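Local coordinates for protein membrane-bound lytic murein transglycosylase (Agrobacterium tumefaciens, PDB 2PNW) that probably cleaves the glycan strands of peptidoglycan as a lytic transglycosylase of the MltA family, leaving 1,6-anhydromuramyl ends, at residues L106-T111 against L194-G199; P119-P124 against C166-G171; L127-N132 against Y143-A148. All blocks are in the same frame, centred on the assembly; numbering follows the deposited sequence.

Contact 1 of 3, residues L106-T111 against L194-G199; sequences LEVSAT and LVFPDG
Val-108 and Phe-196 meet as a bump on a plate: methyl CG2 of Val-108 stands over the centre of the Phe-196 ring, 3.5 Å from its centroid and 5° off the ring normal, a CH-pi contact. With CG anti to its carbonyl carbon (chi1 -72°), the ring swings to the Val-108 side. Val-108 CG1 sits 3.9 Å from Leu-194 CD2, so the valine lies between Leu-194 of the partner strand and Phe-196 just beyond its end. Leu-106 and Leu-194 lie alongside, pointing the same way, their CD2 methyls 4.0 Å apart, with Ile-120 of strand 118-121 beside them. At the ring's rim, the backbone N of Ala-110 comes near the plane, while Pro-197 CD rests 3.3 Å from Val-108 O.

A short parallel ladder of the MltA-specific insert domain runs between the face of Leu-106 and Leu-194 and that of Glu-107 and Val-195. Val-195 N bonds to Leu-106 O and Val-108 N to Val-195 O, each 3.0 Å long with an N-H...O angle of 166°. A type I turn, Phe-196 to Gly-199, follows. Two nearly straight amide bonds thus fix the register, and apolar contacts continue past the last bridge.

Contact 2 of 3, residues P119-P124 against C166-G171; sequences PIYRRP and CLRGRG
Leu-167 lies against one face of the Tyr-121 ring and touches it at two points. Its CD1 methyl stands above the ring centre, 4.0 Å from the centroid and 12° off the normal, in a CH-pi contact, while its CB packs 3.8 Å from CZ near the hydroxyl end. The leucine thus covers the ring from its centre to the hydroxyl end. Pro-119, two residues back along the tyrosine's own strand, puts its CB over the opposite face toward the rim, so the ring is sandwiched. Pro-124 closes in on the same leucine methyl, its CG 4.2 Å from Leu-167 CD1, with the two side chains crossing at about a right angle.

The polar end of the tyrosine is tied to the loop by water: one molecule lies 2.7 Å from Tyr-121 OH and accepts the amide hydrogen of Leu-167 N at 2.9 Å. At the other end of the loop, Arg-122 bends at chi3 (-84°), which turns its guanidinium edge to the carbonyl of Gly-171. The NH2 to Gly-171 O bond, 3.0 Å, is weak and bent to 134°. A second water, in the guanidinium plane, takes the NE hydrogen at 2.9 Å and weakly bridges to the same carbonyl.

Farther out, Phe-260 of strand 259-263 touches Tyr-121, Pro-124 and Leu-167, and Ile-162 of helix 159-163 packs on both the tyrosine and the leucine. Within the MltA-specific insert domain, the loop after helix 159-163 thus packs on the last residue of strand 118-121 and leads into strand 173-177, its antiparallel neighbour.

Contact 3 of 3, residues L127-N132 against Y143-A148; sequences LVDIDN and YAFGKA
Leu-127 carries CG anti to its backbone N (chi1 -176°), which directs the side chain to Phe-145, CD1 lying 3.8 Å from Phe-145 CB; Phe-145 in turn has CG anti to its carbonyl carbon, its ring on the sheet face that also bears Asp-129. The two strands involved, 127-129 and 145-149, form the first antiparallel pair of a three-stranded beta meander that strand 152-154 completes.

Val-128 and Gly-146 are the hydrogen-bonded pair, exchanging amide bonds of 2.9 Å in both directions. The following bond, from Ile-130 N to Ala-144 O, is equally short, but its donor stands above the carbonyl plane, 51° out of it, just past the end of strand 127-129. On the face with Val-128, the absence of a side chain at Gly-146 lets Ile-130 lie close over the backbone: its CD1 comes 4.0 Å from Gly-146 CA. Val-128 CG1 meets Ala-148 CB, and Ile-153 of the third strand packs on both Val-128 and Ile-130.

On the opposite face from Val-128, Asp-129 runs alongside Phe-145, carboxylate and ring planes 47° apart. Its OD2 is held in a salt bridge by Arg-123, which also touches the phenylalanine. The remaining oxygen, Asp-129 OD1, accepts from a water at 2.7 Å that donates to Ala-144 O as well and lies over one face of the Phe-145 ring, toward its rim.

The three contacts are nested along the chain: contact 3 falls within the loop closed by contact 2, and contact 2 within that closed by contact 1, all inside the MltA-specific insert domain. Successive strands carry one into the next. Ile-120 joins contacts 1 and 2, whose centres lie about 17 Å apart, by placing its CD1 3.8 Å from Val-108 CG1. Arg-123 joins contacts 2 and 3, with centres about 18 Å apart, through the 2.9 Å salt bridge from its NH2 to Asp-129 OD2. Contacts 1 and 3 do not touch, their nearest atoms being about 17 Å apart, so contact 2 is the intermediate between them.

Contact 1 of 3, residues L106-T111 against L194-G199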
ATOM      1  N   LEU A 106       8.250 -14.641   2.746  1.00 18.74           N
ATOM      2  CA  LEU A 106       9.583 -14.721   2.175  1.00 18.82           C
ATOM      3  C   LEU A 106      10.479 -15.609   3.022  1.00 19.44           C
ATOM      4  O   LEU A 106      10.675 -15.341   4.211  1.00 18.95           O
ATOM      5  CB  LEU A 106      10.190 -13.318   2.078  1.00 19.03           C
ATOM      6  CG  LEU A 106      11.569 -13.159   1.416  1.00 19.05           C
ATOM      7  CD1 LEU A 106      11.520 -13.500  -0.082  1.00 20.49           C
ATOM      8  CD2 LEU A 106      12.123 -11.755   1.614  1.00 18.71           C
ATOM      9  N   GLU A 107      11.027 -16.670   2.414  1.00 19.16           N
ATOM     10  CA  GLU A 107      12.019 -17.507   3.078  1.00 20.53           C
ATOM     11  C   GLU A 107      13.311 -16.751   3.308  1.00 18.83           C
ATOM     12  O   GLU A 107      13.860 -16.125   2.373  1.00 17.49           O
ATOM     13  CB  GLU A 107      12.320 -18.772   2.242  1.00 19.48           C
ATOM     14  CG  GLU A 107      11.122 -19.722   2.169  1.00 23.93           C
ATOM     15  CD  GLU A 107      11.404 -20.967   1.321  1.00 27.36           C
ATOM     16  OE1 GLU A 107      12.541 -21.127   0.790  1.00 34.28           O
ATOM     17  OE2 GLU A 107      10.466 -21.782   1.181  1.00 36.55           O
ATOM     18  N   VAL A 108      13.818 -16.846   4.539  1.00 17.63           N
ATOM     19  CA  VAL A 108      15.065 -16.194   4.927  1.00 17.34           C
ATOM     20  C   VAL A 108      15.904 -17.054   5.850  1.00 18.14           C
ATOM     21  O   VAL A 108      15.439 -18.110   6.306  1.00 18.26           O
ATOM     22  CB  VAL A 108      14.796 -14.819   5.625  1.00 18.05           C
ATOM     23  CG1 VAL A 108      14.016 -13.894   4.678  1.00 16.17           C
ATOM     24  CG2 VAL A 108      14.021 -15.014   6.946  1.00 16.57           C
ATOM     25  N   SER A 109      17.130 -16.599   6.095  1.00 18.65           N
ATOM     26  CA  SER A 109      18.005 -17.158   7.083  1.00 20.26           C
ATOM     27  C   SER A 109      18.621 -16.054   7.939  1.00 21.22           C
ATOM     28  O   SER A 109      18.823 -14.904   7.495  1.00 20.37           O
ATOM     29  CB  SER A 109      19.122 -17.976   6.422  1.00 20.80           C
ATOM     30  OG  SER A 109      20.019 -18.472   7.407  1.00 23.22           O
ATOM     31  N   ALA A 110      18.934 -16.407   9.178  1.00 21.17           N
ATOM     32  CA  ALA A 110      19.621 -15.479  10.080  1.00 23.09           C
ATOM     33  C   ALA A 110      21.122 -15.424   9.764  1.00 23.84           C
ATOM     34  O   ALA A 110      21.821 -14.529  10.217  1.00 25.16           O
ATOM     35  CB  ALA A 110      19.394 -15.902  11.550  1.00 23.09           C
ATOM     36  N   THR A 111      21.590 -16.390   8.979  1.00 24.59           N
ATOM     37  CA  THR A 111      23.010 -16.505   8.667  0.50 25.10           C
ATOM     38  C   THR A 111      23.250 -16.512   7.156  1.00 25.08           C
ATOM     39  O   THR A 111      22.642 -17.289   6.410  1.00 25.02           O
ATOM     40  CB  THR A 111      23.635 -17.784   9.278  0.50 25.12           C
ATOM     41  OG1 THR A 111      22.945 -18.932   8.775  0.50 26.33           O
ATOM     42  CG2 THR A 111      23.555 -17.767  10.806  0.50 25.62           C
ATOM     43  N   LEU A 194       8.489 -12.951   7.160  1.00 17.81           N
ATOM     44  CA  LEU A 194       9.745 -13.668   6.963  1.00 17.94           C
ATOM     45  C   LEU A 194       9.667 -15.021   7.682  1.00 18.90           C
ATOM     46  O   LEU A 194       9.300 -15.069   8.875  1.00 18.95           O
ATOM     47  CB  LEU A 194      10.922 -12.850   7.515  1.00 17.11           C
ATOM     48  CG  LEU A 194      11.095 -11.398   7.037  1.00 18.50           C
ATOM     49  CD1 LEU A 194      12.396 -10.851   7.599  1.00 19.25           C
ATOM     50  CD2 LEU A 194      11.101 -11.371   5.478  1.00 17.20           C
ATOM     51  N   VAL A 195       9.979 -16.106   6.974  1.00 18.47           N
ATOM     52  CA  VAL A 195       9.935 -17.451   7.570  1.00 19.84           C
ATOM     53  C   VAL A 195      11.341 -18.034   7.560  1.00 20.19           C
ATOM     54  O   VAL A 195      11.982 -18.139   6.497  1.00 17.62           O
ATOM     55  CB  VAL A 195       8.987 -18.403   6.806  1.00 21.73           C
ATOM     56  CG1 VAL A 195       8.753 -19.700   7.620  1.00 23.72           C
ATOM     57  CG2 VAL A 195       7.663 -17.740   6.551  1.00 23.76           C
ATOM     58  N   PHE A 196      11.828 -18.402   8.747  1.00 19.48           N
ATOM     59  CA  PHE A 196      13.203 -18.877   8.901  1.00 19.85           C
ATOM     60  C   PHE A 196      13.218 -20.426   8.833  1.00 20.86           C
ATOM     61  O   PHE A 196      12.167 -21.050   8.932  1.00 21.60           O
ATOM     62  CB  PHE A 196      13.752 -18.400  10.242  1.00 18.66           C
ATOM     63  CG  PHE A 196      14.036 -16.919  10.303  1.00 19.64           C
ATOM     64  CD1 PHE A 196      15.349 -16.453  10.231  1.00 17.29           C
ATOM     65  CD2 PHE A 196      13.006 -16.004  10.459  1.00 17.54           C
ATOM     66  CE1 PHE A 196      15.631 -15.077  10.300  1.00 20.05           C
ATOM     67  CE2 PHE A 196      13.270 -14.617  10.525  1.00 19.12           C
ATOM     68  CZ  PHE A 196      14.590 -14.164  10.457  1.00 18.31           C
ATOM     69  N   PRO A 197      14.403 -21.040   8.679  1.00 21.77           N
ATOM     70  CA  PRO A 197      14.493 -22.496   8.506  1.00 23.54           C
ATOM     71  C   PRO A 197      14.050 -23.288   9.743  1.00 24.39           C
ATOM     72  O   PRO A 197      13.693 -24.460   9.629  1.00 25.77           O
ATOM     73  CB  PRO A 197      15.983 -22.720   8.208  1.00 23.38           C
ATOM     74  CG  PRO A 197      16.477 -21.401   7.718  1.00 22.86           C
ATOM     75  CD  PRO A 197      15.737 -20.432   8.618  1.00 22.25           C
ATOM     76  N   ASP A 198      14.037 -22.644  10.904  1.00 24.28           N
ATOM     77  CA  ASP A 198      13.533 -23.293  12.132  1.00 24.44           C
ATOM     78  C   ASP A 198      12.038 -23.026  12.386  1.00 24.84           C
ATOM     79  O   ASP A 198      11.509 -23.343  13.463  1.00 25.67           O
ATOM     80  CB  ASP A 198      14.391 -22.874  13.338  1.00 24.14           C
ATOM     81  CG  ASP A 198      14.378 -21.384  13.582  1.00 24.53           C
ATOM     82  OD1 ASP A 198      13.642 -20.650  12.903  1.00 23.14           O
ATOM     83  OD2 ASP A 198      15.093 -20.920  14.486  1.00 25.64           O
ATOM     84  N   GLY A 199      11.365 -22.412  11.406  1.00 24.08           N
ATOM     85  CA  GLY A 199       9.943 -22.104  11.523  1.00 23.90           C
ATOM     86  C   GLY A 199       9.592 -20.761  12.148  1.00 23.29           C
ATOM     87  O   GLY A 199       8.421 -20.399  12.191  1.00 24.08           O
TER

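Contact 2 of 3, residues P119-P124 against C166-G171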
ATOM      1  N   PRO A 119      20.696  -9.570   1.475  1.00 18.01           N
ATOM      2  CA  PRO A 119      20.310  -8.986   2.766  1.00 17.52           C
ATOM      3  C   PRO A 119      18.996  -8.203   2.697  1.00 17.37           C
ATOM      4  O   PRO A 119      18.622  -7.659   1.635  1.00 15.71           O
ATOM      5  CB  PRO A 119      21.477  -8.062   3.094  1.00 18.04           C
ATOM      6  CG  PRO A 119      22.077  -7.694   1.722  1.00 19.06           C
ATOM      7  CD  PRO A 119      21.952  -8.998   0.945  1.00 18.21           C
ATOM      8  N   ILE A 120      18.322  -8.142   3.844  1.00 17.12           N
ATOM      9  CA  ILE A 120      17.173  -7.280   4.052  1.00 17.49           C
ATOM     10  C   ILE A 120      17.625  -6.293   5.122  1.00 17.36           C
ATOM     11  O   ILE A 120      18.096  -6.714   6.173  1.00 16.37           O
ATOM     12  CB  ILE A 120      15.971  -8.091   4.572  1.00 17.15           C
ATOM     13  CG1 ILE A 120      15.635  -9.212   3.572  1.00 17.98           C
ATOM     14  CG2 ILE A 120      14.776  -7.167   4.761  1.00 18.74           C
ATOM     15  CD1 ILE A 120      14.558 -10.213   4.075  1.00 19.06           C
ATOM     16  N   TYR A 121      17.535  -4.986   4.844  1.00 17.12           N
ATOM     17  CA  TYR A 121      18.168  -3.984   5.705  1.00 16.54           C
ATOM     18  C   TYR A 121      17.183  -3.169   6.534  1.00 16.95           C
ATOM     19  O   TYR A 121      16.116  -2.790   6.033  1.00 17.00           O
ATOM     20  CB  TYR A 121      18.946  -2.992   4.844  1.00 17.33           C
ATOM     21  CG  TYR A 121      20.234  -3.534   4.249  1.00 16.48           C
ATOM     22  CD1 TYR A 121      21.320  -3.885   5.066  1.00 16.85           C
ATOM     23  CD2 TYR A 121      20.366  -3.677   2.857  1.00 18.61           C
ATOM     24  CE1 TYR A 121      22.531  -4.370   4.500  1.00 16.84           C
ATOM     25  CE2 TYR A 121      21.564  -4.166   2.278  1.00 17.34           C
ATOM     26  CZ  TYR A 121      22.636  -4.493   3.101  1.00 17.63           C
ATOM     27  OH  TYR A 121      23.809  -4.957   2.519  1.00 18.54           O
ATOM     28  N   ARG A 122      17.572  -2.866   7.778  1.00 16.95           N
ATOM     29  CA  ARG A 122      16.883  -1.850   8.586  1.00 17.36           C
ATOM     30  C   ARG A 122      17.339  -0.485   8.104  1.00 16.52           C
ATOM     31  O   ARG A 122      18.301  -0.379   7.334  1.00 16.27           O
ATOM     32  CB  ARG A 122      17.324  -1.902  10.067  1.00 18.38           C
ATOM     33  CG  ARG A 122      17.054  -3.147  10.841  1.00 20.30           C
ATOM     34  CD  ARG A 122      17.474  -2.882  12.320  1.00 17.96           C
ATOM     35  NE  ARG A 122      18.894  -3.090  12.596  1.00 17.56           N
ATOM     36  CZ  ARG A 122      19.777  -2.127  12.851  1.00 18.68           C
ATOM     37  NH1 ARG A 122      19.393  -0.849  12.893  1.00 19.99           N
ATOM     38  NH2 ARG A 122      21.044  -2.438  13.115  1.00 21.91           N
ATOM     39  N   ARG A 123      16.690   0.572   8.611  1.00 15.68           N
ATOM     40  CA  ARG A 123      17.057   1.923   8.206  1.00 15.54           C
ATOM     41  C   ARG A 123      18.443   2.313   8.750  1.00 15.90           C
ATOM     42  O   ARG A 123      18.670   2.279   9.971  1.00 15.85           O
ATOM     43  CB  ARG A 123      16.005   2.904   8.723  1.00 15.98           C
ATOM     44  CG  ARG A 123      16.231   4.335   8.257  1.00 14.30           C
ATOM     45  CD  ARG A 123      15.191   5.222   8.943  1.00 16.79           C
ATOM     46  NE  ARG A 123      15.342   6.612   8.514  1.00 17.40           N
ATOM     47  CZ  ARG A 123      14.368   7.516   8.581  1.00 18.24           C
ATOM     48  NH1 ARG A 123      13.165   7.181   9.066  1.00 17.48           N
ATOM     49  NH2 ARG A 123      14.617   8.765   8.163  1.00 16.68           N
ATOM     50  N   PRO A 124      19.375   2.699   7.854  1.00 16.36           N
ATOM     51  CA  PRO A 124      20.704   3.183   8.281  1.00 16.46           C
ATOM     52  C   PRO A 124      20.548   4.490   9.057  1.00 16.38           C
ATOM     53  O   PRO A 124      19.702   5.301   8.696  1.00 16.64           O
ATOM     54  CB  PRO A 124      21.413   3.474   6.950  1.00 15.66           C
ATOM     55  CG  PRO A 124      20.670   2.629   5.922  1.00 17.55           C
ATOM     56  CD  PRO A 124      19.248   2.676   6.380  1.00 16.23           C
ATOM     57  N   CYS A 166      27.158  -1.492  -0.650  1.00 19.98           N
ATOM     58  CA  CYS A 166      27.665  -0.303   0.074  1.00 21.19           C
ATOM     59  C   CYS A 166      27.281  -0.260   1.565  1.00 20.98           C
ATOM     60  O   CYS A 166      27.816   0.576   2.319  1.00 22.59           O
ATOM     61  CB  CYS A 166      27.280   1.002  -0.632  1.00 21.73           C
ATOM     62  SG  CYS A 166      25.513   1.362  -0.628  1.00 24.86           S
ATOM     63  N   LEU A 167      26.360  -1.124   1.986  1.00 20.11           N
ATOM     64  CA  LEU A 167      25.903  -1.168   3.401  1.00 20.19           C
ATOM     65  C   LEU A 167      26.434  -2.368   4.202  1.00 21.16           C
ATOM     66  O   LEU A 167      26.047  -2.578   5.359  1.00 21.16           O
ATOM     67  CB  LEU A 167      24.372  -1.156   3.469  1.00 19.28           C
ATOM     68  CG  LEU A 167      23.645   0.076   2.891  1.00 18.09           C
ATOM     69  CD1 LEU A 167      22.109  -0.072   3.081  1.00 15.92           C
ATOM     70  CD2 LEU A 167      24.139   1.383   3.505  1.00 18.85           C
ATOM     71  N   ARG A 168      27.286  -3.179   3.578  1.00 21.46           N
ATOM     72  CA  ARG A 168      27.793  -4.408   4.212  1.00 22.48           C
ATOM     73  C   ARG A 168      28.649  -4.147   5.445  1.00 22.12           C
ATOM     74  O   ARG A 168      29.352  -3.141   5.518  1.00 21.84           O
ATOM     75  CB  ARG A 168      28.667  -5.207   3.229  1.00 23.19           C
ATOM     76  CG  ARG A 168      27.934  -5.826   2.060  1.00 28.91           C
ATOM     77  CD  ARG A 168      28.930  -6.639   1.231  1.00 37.77           C
ATOM     78  NE  ARG A 168      29.189  -7.947   1.857  1.00 44.44           N
ATOM     79  CZ  ARG A 168      30.319  -8.648   1.743  1.00 49.62           C
ATOM     80  NH1 ARG A 168      31.350  -8.181   1.034  1.00 52.11           N
ATOM     81  NH2 ARG A 168      30.426  -9.825   2.351  1.00 50.93           N
ATOM     82  N   GLY A 169      28.608  -5.081   6.387  1.00 22.34           N
ATOM     83  CA  GLY A 169      29.535  -5.073   7.517  1.00 23.06           C
ATOM     84  C   GLY A 169      29.179  -4.071   8.600  1.00 23.48           C
ATOM     85  O   GLY A 169      30.032  -3.682   9.404  1.00 24.07           O
ATOM     86  N   ARG A 170      27.912  -3.675   8.649  1.00 22.55           N
ATOM     87  CA  ARG A 170      27.487  -2.646   9.600  1.00 22.65           C
ATOM     88  C   ARG A 170      26.421  -3.134  10.573  1.00 22.27           C
ATOM     89  O   ARG A 170      25.909  -2.361  11.384  1.00 22.09           O
ATOM     90  CB  ARG A 170      27.007  -1.417   8.822  1.00 22.52           C
ATOM     91  CG  ARG A 170      28.155  -0.749   8.026  1.00 23.69           C
ATOM     92  CD  ARG A 170      27.720   0.536   7.352  1.00 23.54           C
ATOM     93  NE  ARG A 170      27.092   1.445   8.311  1.00 23.26           N
ATOM     94  CZ  ARG A 170      26.257   2.418   7.954  1.00 24.74           C
ATOM     95  NH1 ARG A 170      25.972   2.605   6.656  1.00 20.21           N
ATOM     96  NH2 ARG A 170      25.714   3.204   8.888  1.00 22.47           N
ATOM     97  N   GLY A 171      26.080  -4.417  10.476  1.00 21.58           N
ATOM     98  CA  GLY A 171      25.065  -4.999  11.347  1.00 20.39           C
ATOM     99  C   GLY A 171      23.658  -4.512  11.066  1.00 20.05           C
ATOM    100  O   GLY A 171      22.789  -4.591  11.934  1.00 18.99           O
TER
HETATM  101  O   HOH W   1      24.939  -3.303   0.689  1.00 19.82           O
HETATM  102  O   HOH W   2      19.691  -5.866  12.601  1.00 27.88           O

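Contact 3 of 3, residues L127-N132 against Y143-A148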
ATOM      1  N   LEU A 127      20.431   7.816   7.116  1.00 16.64           N
ATOM      2  CA  LEU A 127      19.329   8.065   6.187  1.00 16.25           C
ATOM      3  C   LEU A 127      18.333   8.962   6.907  1.00 17.03           C
ATOM      4  O   LEU A 127      17.452   8.494   7.647  1.00 17.18           O
ATOM      5  CB  LEU A 127      18.652   6.768   5.719  1.00 15.46           C
ATOM      6  CG  LEU A 127      17.532   6.940   4.666  1.00 16.54           C
ATOM      7  CD1 LEU A 127      18.098   7.450   3.317  1.00 17.15           C
ATOM      8  CD2 LEU A 127      16.859   5.585   4.476  1.00 16.16           C
ATOM      9  N   VAL A 128      18.490  10.263   6.697  1.00 16.35           N
ATOM     10  CA  VAL A 128      17.708  11.262   7.439  1.00 16.41           C
ATOM     11  C   VAL A 128      16.511  11.743   6.634  1.00 16.78           C
ATOM     12  O   VAL A 128      16.547  11.782   5.399  1.00 15.97           O
ATOM     13  CB  VAL A 128      18.593  12.453   7.869  1.00 16.86           C
ATOM     14  CG1 VAL A 128      19.668  11.974   8.834  1.00 17.48           C
ATOM     15  CG2 VAL A 128      19.226  13.180   6.589  1.00 16.20           C
ATOM     16  N   ASP A 129      15.431  12.067   7.343  1.00 16.93           N
ATOM     17  CA  ASP A 129      14.316  12.806   6.768  1.00 17.36           C
ATOM     18  C   ASP A 129      14.769  14.198   6.343  1.00 17.28           C
ATOM     19  O   ASP A 129      15.610  14.852   7.013  1.00 16.49           O
ATOM     20  CB  ASP A 129      13.149  12.909   7.764  1.00 17.92           C
ATOM     21  CG  ASP A 129      12.746  11.560   8.298  1.00 22.58           C
ATOM     22  OD1 ASP A 129      11.893  10.906   7.694  1.00 26.03           O
ATOM     23  OD2 ASP A 129      13.381  11.100   9.272  1.00 31.42           O
ATOM     24  N   ILE A 130      14.170  14.664   5.248  1.00 16.74           N
ATOM     25  CA  ILE A 130      14.511  15.983   4.702  1.00 16.95           C
ATOM     26  C   ILE A 130      13.345  16.950   4.848  1.00 17.72           C
ATOM     27  O   ILE A 130      12.217  16.626   4.495  1.00 18.29           O
ATOM     28  CB  ILE A 130      14.882  15.890   3.195  1.00 17.60           C
ATOM     29  CG1 ILE A 130      16.058  14.932   2.979  1.00 16.23           C
ATOM     30  CG2 ILE A 130      15.170  17.307   2.572  1.00 17.56           C
ATOM     31  CD1 ILE A 130      17.422  15.439   3.516  1.00 17.15           C
ATOM     32  N   ASP A 131      13.630  18.162   5.320  1.00 19.39           N
ATOM     33  CA  ASP A 131      12.635  19.241   5.257  1.00 20.31           C
ATOM     34  C   ASP A 131      13.372  20.567   5.131  1.00 20.36           C
ATOM     35  O   ASP A 131      14.572  20.591   4.903  1.00 18.58           O
ATOM     36  CB  ASP A 131      11.699  19.220   6.482  1.00 21.41           C
ATOM     37  CG  ASP A 131      12.446  19.360   7.809  1.00 25.82           C
ATOM     38  OD1 ASP A 131      13.607  19.832   7.821  1.00 27.96           O
ATOM     39  OD2 ASP A 131      11.869  18.954   8.851  1.00 31.47           O
ATOM     40  N   ASN A 132      12.665  21.678   5.298  1.00 21.33           N
ATOM     41  CA  ASN A 132      13.332  22.990   5.177  1.00 23.95           C
ATOM     42  C   ASN A 132      14.578  23.179   6.046  1.00 24.33           C
ATOM     43  O   ASN A 132      15.550  23.819   5.622  1.00 24.97           O
ATOM     44  CB  ASN A 132      12.347  24.143   5.425  1.00 24.56           C
ATOM     45  CG  ASN A 132      12.851  25.447   4.851  1.00 27.76           C
ATOM     46  OD1 ASN A 132      12.863  25.632   3.627  1.00 32.10           O
ATOM     47  ND2 ASN A 132      13.313  26.336   5.717  1.00 29.40           N
ATOM     48  N   TYR A 143      12.521  15.007  -2.841  1.00 16.19           N
ATOM     49  CA  TYR A 143      13.158  13.949  -2.043  1.00 15.70           C
ATOM     50  C   TYR A 143      12.794  14.103  -0.554  1.00 16.35           C
ATOM     51  O   TYR A 143      12.966  15.186   0.020  1.00 16.18           O
ATOM     52  CB  TYR A 143      14.686  14.010  -2.187  1.00 15.72           C
ATOM     53  CG  TYR A 143      15.190  13.128  -3.312  1.00 16.13           C
ATOM     54  CD1 TYR A 143      14.747  13.330  -4.618  1.00 16.14           C
ATOM     55  CD2 TYR A 143      16.086  12.076  -3.064  1.00 16.19           C
ATOM     56  CE1 TYR A 143      15.188  12.498  -5.676  1.00 15.93           C
ATOM     57  CE2 TYR A 143      16.545  11.241  -4.131  1.00 15.70           C
ATOM     58  CZ  TYR A 143      16.092  11.482  -5.427  1.00 15.82           C
ATOM     59  OH  TYR A 143      16.528  10.685  -6.486  1.00 16.55           O
ATOM     60  N   ALA A 144      12.302  13.025   0.038  1.00 15.66           N
ATOM     61  CA  ALA A 144      11.949  12.992   1.472  1.00 15.39           C
ATOM     62  C   ALA A 144      13.075  12.456   2.359  1.00 15.98           C
ATOM     63  O   ALA A 144      13.026  12.583   3.597  1.00 14.91           O
ATOM     64  CB  ALA A 144      10.661  12.152   1.635  1.00 15.51           C
ATOM     65  N   PHE A 145      14.120  11.874   1.737  1.00 14.85           N
ATOM     66  CA  PHE A 145      15.244  11.301   2.479  1.00 15.27           C
ATOM     67  C   PHE A 145      16.568  11.664   1.840  1.00 16.46           C
ATOM     68  O   PHE A 145      16.649  11.899   0.627  1.00 16.89           O
ATOM     69  CB  PHE A 145      15.161   9.769   2.565  1.00 15.53           C
ATOM     70  CG  PHE A 145      13.904   9.265   3.203  1.00 15.21           C
ATOM     71  CD1 PHE A 145      13.844   9.065   4.579  1.00 16.11           C
ATOM     72  CD2 PHE A 145      12.778   9.015   2.430  1.00 13.94           C
ATOM     73  CE1 PHE A 145      12.659   8.582   5.179  1.00 14.06           C
ATOM     74  CE2 PHE A 145      11.588   8.553   3.018  1.00 16.69           C
ATOM     75  CZ  PHE A 145      11.546   8.330   4.397  1.00 17.09           C
ATOM     76  N   GLY A 146      17.603  11.732   2.655  1.00 16.36           N
ATOM     77  CA  GLY A 146      18.945  12.003   2.150  1.00 16.38           C
ATOM     78  C   GLY A 146      19.976  11.354   3.040  1.00 16.90           C
ATOM     79  O   GLY A 146      19.637  10.758   4.067  1.00 17.52           O
ATOM     80  N   LYS A 147      21.236  11.455   2.649  1.00 16.65           N
ATOM     81  CA  LYS A 147      22.339  10.875   3.400  1.00 17.86           C
ATOM     82  C   LYS A 147      23.049  11.973   4.209  1.00 18.08           C
ATOM     83  O   LYS A 147      23.510  12.968   3.637  1.00 17.61           O
ATOM     84  CB  LYS A 147      23.319  10.201   2.435  1.00 16.97           C
ATOM     85  CG  LYS A 147      24.592   9.700   3.061  1.00 20.99           C
ATOM     86  CD  LYS A 147      25.434   8.992   2.016  1.00 27.77           C
ATOM     87  CE  LYS A 147      26.915   9.047   2.355  1.00 33.87           C
ATOM     88  NZ  LYS A 147      27.290   7.935   3.244  1.00 36.17           N
ATOM     89  N   ALA A 148      23.100  11.813   5.535  1.00 18.40           N
ATOM     90  CA  ALA A 148      23.806  12.769   6.387  1.00 20.24           C
ATOM     91  C   ALA A 148      25.276  12.383   6.405  1.00 22.13           C
ATOM     92  O   ALA A 148      25.615  11.253   6.723  1.00 21.48           O
ATOM     93  CB  ALA A 148      23.227  12.755   7.838  1.00 19.93           C
TER
HETATM   94  O   HOH W   3      10.940  11.816   5.301  1.00 21.49           O